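Local coordinates for protein galactose mutarotase related enzyme (Lactobacillus acidophilus, PDB 3DCD) that probably binds carbohydrate and may act as an isomerase of the aldose 1-epimerase (galactose mutarotase) family, though its own substrate is not established, at residues 146-151 / 216-221; 31-36 / 223-228. All coordinates share one frame; numbering follows the deposited sequence.

Interaction 1 (146-151 / 216-221)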
# COMPACT_ATOMS: atom_id res chain seq x y z
N PHE A 146 7.02 -5.42 -4.71
CA PHE A 146 7.70 -5.48 -6.02
C PHE A 146 8.94 -6.35 -5.98
O PHE A 146 9.80 -6.14 -5.11
CB PHE A 146 8.14 -4.09 -6.46
CG PHE A 146 7.03 -3.09 -6.49
CD1 PHE A 146 7.04 -2.02 -5.61
CD2 PHE A 146 5.96 -3.26 -7.37
CE1 PHE A 146 5.98 -1.08 -5.63
CE2 PHE A 146 4.90 -2.34 -7.40
CZ PHE A 146 4.92 -1.24 -6.52
N ASN A 147 9.04 -7.30 -6.92
CA ASN A 147 10.26 -8.10 -7.09
C ASN A 147 11.49 -7.25 -7.35
O ASN A 147 11.41 -6.23 -8.04
CB ASN A 147 10.13 -9.05 -8.29
CG ASN A 147 9.13 -10.17 -8.07
OD1 ASN A 147 8.48 -10.61 -9.01
ND2 ASN A 147 9.04 -10.65 -6.85
N LEU A 148 12.64 -7.67 -6.82
CA LEU A 148 13.93 -7.17 -7.28
C LEU A 148 14.48 -8.27 -8.17
O LEU A 148 14.80 -9.35 -7.67
CB LEU A 148 14.87 -6.91 -6.10
CG LEU A 148 14.28 -6.15 -4.91
CD1 LEU A 148 15.29 -6.06 -3.79
CD2 LEU A 148 13.82 -4.74 -5.31
N PRO A 149 14.56 -8.02 -9.49
CA PRO A 149 15.04 -9.10 -10.38
C PRO A 149 16.52 -9.42 -10.15
O PRO A 149 17.33 -8.52 -9.98
CB PRO A 149 14.82 -8.53 -11.79
CG PRO A 149 14.68 -7.05 -11.59
CD PRO A 149 14.23 -6.78 -10.21
N THR A 150 16.84 -10.71 -10.12
CA THR A 150 18.21 -11.14 -9.91
C THR A 150 18.55 -12.30 -10.86
O THR A 150 19.33 -13.19 -10.51
CB THR A 150 18.43 -11.59 -8.46
OG1 THR A 150 17.60 -12.72 -8.18
CG2 THR A 150 18.14 -10.45 -7.46
N ASP A 151 17.98 -12.27 -12.06
CA ASP A 151 18.21 -13.35 -13.04
C ASP A 151 19.49 -13.16 -13.86
O ASP A 151 19.93 -14.08 -14.55
CB ASP A 151 16.99 -13.53 -13.96
CG ASP A 151 15.80 -14.15 -13.22
OD1 ASP A 151 16.01 -14.70 -12.12
OD2 ASP A 151 14.65 -14.09 -13.73
N VAL A 216 8.12 7.84 -5.56
CA VAL A 216 9.18 6.97 -5.07
C VAL A 216 9.63 6.08 -6.24
O VAL A 216 8.80 5.38 -6.83
CB VAL A 216 8.69 6.10 -3.88
CG1 VAL A 216 9.85 5.24 -3.33
CG2 VAL A 216 8.07 6.97 -2.75
N SER A 217 10.92 6.13 -6.59
CA SER A 217 11.44 5.33 -7.71
C SER A 217 12.27 4.20 -7.17
O SER A 217 13.22 4.42 -6.42
CB SER A 217 12.37 6.14 -8.64
OG SER A 217 11.69 7.21 -9.25
N LEU A 218 11.94 3.00 -7.61
CA LEU A 218 12.73 1.83 -7.32
C LEU A 218 13.51 1.43 -8.58
O LEU A 218 12.92 1.16 -9.63
CB LEU A 218 11.80 0.72 -6.83
CG LEU A 218 12.37 -0.69 -6.77
CD1 LEU A 218 13.38 -0.78 -5.63
CD2 LEU A 218 11.17 -1.63 -6.56
N ARG A 219 14.84 1.44 -8.45
CA ARG A 219 15.75 1.28 -9.58
C ARG A 219 17.00 0.48 -9.24
O ARG A 219 17.22 0.12 -8.08
CB ARG A 219 16.19 2.66 -10.07
CG ARG A 219 15.11 3.39 -10.84
CD ARG A 219 15.15 4.87 -10.60
NE ARG A 219 16.33 5.45 -11.21
CZ ARG A 219 16.42 5.78 -12.49
NH1 ARG A 219 15.40 5.58 -13.32
NH2 ARG A 219 17.56 6.31 -12.96
N THR A 220 17.80 0.21 -10.27
CA THR A 220 19.13 -0.34 -10.13
C THR A 220 19.98 0.24 -11.25
O THR A 220 19.49 0.43 -12.38
CB THR A 220 19.15 -1.89 -10.20
OG1 THR A 220 20.51 -2.34 -10.16
CG2 THR A 220 18.48 -2.43 -11.50
N ASP A 221 21.24 0.53 -10.97
CA ASP A 221 22.07 1.01 -12.06
C ASP A 221 22.67 -0.14 -12.87
O ASP A 221 23.46 0.08 -13.77
CB ASP A 221 23.10 1.99 -11.55
CG ASP A 221 22.46 3.29 -11.02
OD1 ASP A 221 21.27 3.61 -11.35
OD2 ASP A 221 23.15 3.99 -10.26
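Phe146 and Leu148, at the point where strand 136-147 runs out into loop, face Leu218 of strand 214-220 from a backbone that does not pair with it. The nearest CA atoms stay well apart: Phe146 CA lies 9.0 Å from Leu218 CA, and Leu148 CA 8.9 Å from Arg219 CA. Here side chains from two antiparallel sheets of the all-beta galactose mutarotase fold pack against each other. Strand 136-147 belongs to one of them, bonding through its Phe146 backbone to Val250, while strand 214-220 sits in the nine-stranded sheet beside strand 226-232.

Leu218 carries the second segment's share of the contact by itself. With CG anti to the backbone N (chi1 166°), its side chain reaches toward the other segment and its two methyls part to serve different partners. CD2 meets the CB of Phe146, so it is the root of that side chain that is touched most closely, and the methyl comes obliquely to the ring. CD1 goes to the isobutyl group of Leu148, and the two leucines cross at about a right angle, methyl against methyl. The CA-CB bonds of Phe146 and Leu218 both point toward the opposite segment, whereas Leu148 gets there through its outer carbons.

All three residues are buried, and the interface between these segments is wholly apolar. Val250 touches both leucines, Phe159 of strand 159-164 touches Leu148, and Phe146 also packs on Val227, Val229 and Ile252, so the three side chains belong to a larger hydrophobic layer. The two methyls of Leu218 sit at van der Waals distance: CD2 is 3.9 Å from Phe146 CB, and CD1 is 4.0 Å from Leu148 CD2.

Interaction 2 (31-36 / 223-228); sequences EEFMWQ and NKFHVN
Phe33 turns the CD1 corner of its ring to Phe225 and Val227, whose CE1 and CG2 meet it side by side. Phe225 CE1 stands 4.0 Å from Phe33 CD1, near the plane of the Phe33 ring and at its edge, and 4.1 Å from Phe33 CE1. Val227 supplies a methyl: its CG2 lies 4.0 Å from Phe33 CD1 and approaches obliquely. The Phe225 side chain leans in because its CG is anti to the backbone N (chi1 173°). Tyr291 and Val24 also pack on Phe33.

Away from this apolar cluster the segments diverge, and their outer ends are polar. Gln36 is exposed on one side and Lys224 on the other, the latter reaching a salt bridge with Asp296. Next to the contact residues each segment is braced from within. Glu32 OE2 accepts from Met34 N at 2.9 Å through its anti lone pair and takes a second bond from Val24 N, tying the loop to strand 20-26. Asn223 OD1 accepts from Phe225 N at 3.0 Å, an Asx turn that shapes the chain just ahead of Phe225.

Polar groups bond within each segment or to other parts of the chain, while the meeting of 31-36 with 223-228 is carbon against carbon, which implies a join held by burial of apolar surface.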
# COMPACT_ATOMS: atom_id res chain seq x y z
N GLU A 31 8.41 -10.07 -18.03
CA GLU A 31 8.92 -9.93 -16.66
C GLU A 31 7.80 -9.70 -15.64
O GLU A 31 6.86 -8.95 -15.91
CB GLU A 31 9.98 -8.82 -16.59
CG GLU A 31 11.27 -9.17 -17.35
CD GLU A 31 12.41 -8.17 -17.17
OE1 GLU A 31 12.31 -7.26 -16.31
OE2 GLU A 31 13.40 -8.31 -17.92
N GLU A 32 7.87 -10.36 -14.48
CA GLU A 32 6.85 -10.26 -13.45
C GLU A 32 7.25 -9.23 -12.41
O GLU A 32 8.29 -9.36 -11.77
CB GLU A 32 6.65 -11.61 -12.75
CG GLU A 32 5.76 -11.55 -11.49
CD GLU A 32 4.33 -11.12 -11.79
OE1 GLU A 32 3.63 -11.86 -12.50
OE2 GLU A 32 3.91 -10.04 -11.31
N PHE A 33 6.43 -8.20 -12.23
CA PHE A 33 6.81 -7.11 -11.33
C PHE A 33 6.41 -7.33 -9.88
O PHE A 33 7.05 -6.79 -8.98
CB PHE A 33 6.31 -5.76 -11.85
CG PHE A 33 7.00 -5.34 -13.11
CD1 PHE A 33 8.21 -4.66 -13.03
CD2 PHE A 33 6.48 -5.65 -14.36
CE1 PHE A 33 8.89 -4.26 -14.21
CE2 PHE A 33 7.14 -5.27 -15.53
CZ PHE A 33 8.36 -4.58 -15.45
N MSE A 34 5.37 -8.13 -9.66
CA MSE A 34 4.82 -8.31 -8.32
C MSE A 34 5.41 -9.51 -7.60
O MSE A 34 5.53 -10.60 -8.17
CB MSE A 34 3.30 -8.49 -8.37
CG MSE A 34 2.58 -7.42 -9.14
SE MSE A 34 2.95 -5.57 -8.53
CE MSE A 34 2.44 -5.74 -6.67
N TRP A 35 5.77 -9.28 -6.34
CA TRP A 35 6.12 -10.34 -5.38
C TRP A 35 5.06 -11.44 -5.39
O TRP A 35 3.85 -11.16 -5.36
CB TRP A 35 6.26 -9.73 -3.99
CG TRP A 35 6.35 -10.71 -2.84
CD1 TRP A 35 5.41 -10.92 -1.87
CD2 TRP A 35 7.44 -11.57 -2.53
NE1 TRP A 35 5.85 -11.86 -0.97
CE2 TRP A 35 7.10 -12.28 -1.35
CE3 TRP A 35 8.68 -11.82 -3.11
CZ2 TRP A 35 7.94 -13.22 -0.76
CZ3 TRP A 35 9.52 -12.77 -2.53
CH2 TRP A 35 9.15 -13.44 -1.37
N GLN A 36 5.50 -12.70 -5.46
CA GLN A 36 4.59 -13.83 -5.68
C GLN A 36 4.15 -14.54 -4.40
O GLN A 36 3.70 -15.69 -4.45
CB GLN A 36 5.16 -14.79 -6.72
CG GLN A 36 5.13 -14.18 -8.12
CD GLN A 36 3.70 -13.77 -8.51
OE1 GLN A 36 2.80 -14.62 -8.54
NE2 GLN A 36 3.49 -12.48 -8.78
N ASN A 223 20.72 -2.25 -14.71
CA ASN A 223 19.87 -2.43 -15.90
C ASN A 223 18.71 -1.45 -15.87
O ASN A 223 18.72 -0.52 -15.06
CB ASN A 223 19.38 -3.88 -16.04
CG ASN A 223 18.57 -4.34 -14.84
OD1 ASN A 223 17.64 -3.67 -14.41
ND2 ASN A 223 18.92 -5.50 -14.30
N LYS A 224 17.73 -1.65 -16.74
CA LYS A 224 16.69 -0.63 -16.99
C LYS A 224 15.47 -0.77 -16.09
O LYS A 224 14.48 -0.05 -16.24
CB LYS A 224 16.30 -0.63 -18.48
CG LYS A 224 17.47 -0.25 -19.39
CD LYS A 224 17.40 -0.88 -20.78
CE LYS A 224 18.53 -0.36 -21.62
NZ LYS A 224 18.47 -0.91 -22.99
N PHE A 225 15.56 -1.69 -15.13
CA PHE A 225 14.48 -1.93 -14.18
C PHE A 225 14.12 -0.66 -13.41
O PHE A 225 14.98 0.01 -12.83
CB PHE A 225 14.86 -3.06 -13.21
CG PHE A 225 13.86 -3.24 -12.08
CD1 PHE A 225 12.70 -3.96 -12.29
CD2 PHE A 225 14.09 -2.68 -10.82
CE1 PHE A 225 11.77 -4.14 -11.26
CE2 PHE A 225 13.18 -2.85 -9.79
CZ PHE A 225 12.01 -3.58 -10.02
N HIS A 226 12.83 -0.35 -13.38
CA HIS A 226 12.36 0.90 -12.79
C HIS A 226 10.88 0.74 -12.49
O HIS A 226 10.07 0.54 -13.39
CB HIS A 226 12.62 2.05 -13.78
CG HIS A 226 12.24 3.41 -13.27
ND1 HIS A 226 11.96 3.66 -11.94
CD2 HIS A 226 12.14 4.59 -13.91
CE1 HIS A 226 11.67 4.94 -11.79
NE2 HIS A 226 11.76 5.53 -12.97
N VAL A 227 10.55 0.80 -11.20
CA VAL A 227 9.17 0.87 -10.76
C VAL A 227 9.00 2.24 -10.10
O VAL A 227 9.74 2.61 -9.19
CB VAL A 227 8.82 -0.27 -9.78
CG1 VAL A 227 7.48 0.00 -9.13
CG2 VAL A 227 8.80 -1.62 -10.52
N ASN A 228 8.03 2.99 -10.59
CA ASN A 228 7.75 4.32 -10.05
C ASN A 228 6.39 4.39 -9.39
O ASN A 228 5.40 3.94 -9.98
CB ASN A 228 7.87 5.35 -11.15
CG ASN A 228 8.27 6.68 -10.63
OD1 ASN A 228 7.47 7.38 -9.98
ND2 ASN A 228 9.51 7.06 -10.89

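From the N terminus, the chain leaves strand 20-26 and lays down loop 31-36, whose partner, 223-228, comes only 187 residues later; interaction 2 therefore closes the long loop. Within that span the chain reaches 146-151 and then 216-221, so interaction 1 closes a shorter loop lying entirely inside the longer one, and the two do not cross. Their centres are about 6 Å apart. Strands 214-220 and 226-232 are sequential neighbours in the nine-stranded sheet, while the backbones of Phe33 and Asn147 probably hydrogen-bond to each other. Together the contacts lay the 31-36 loop and the end of strand 136-147 against one sheet.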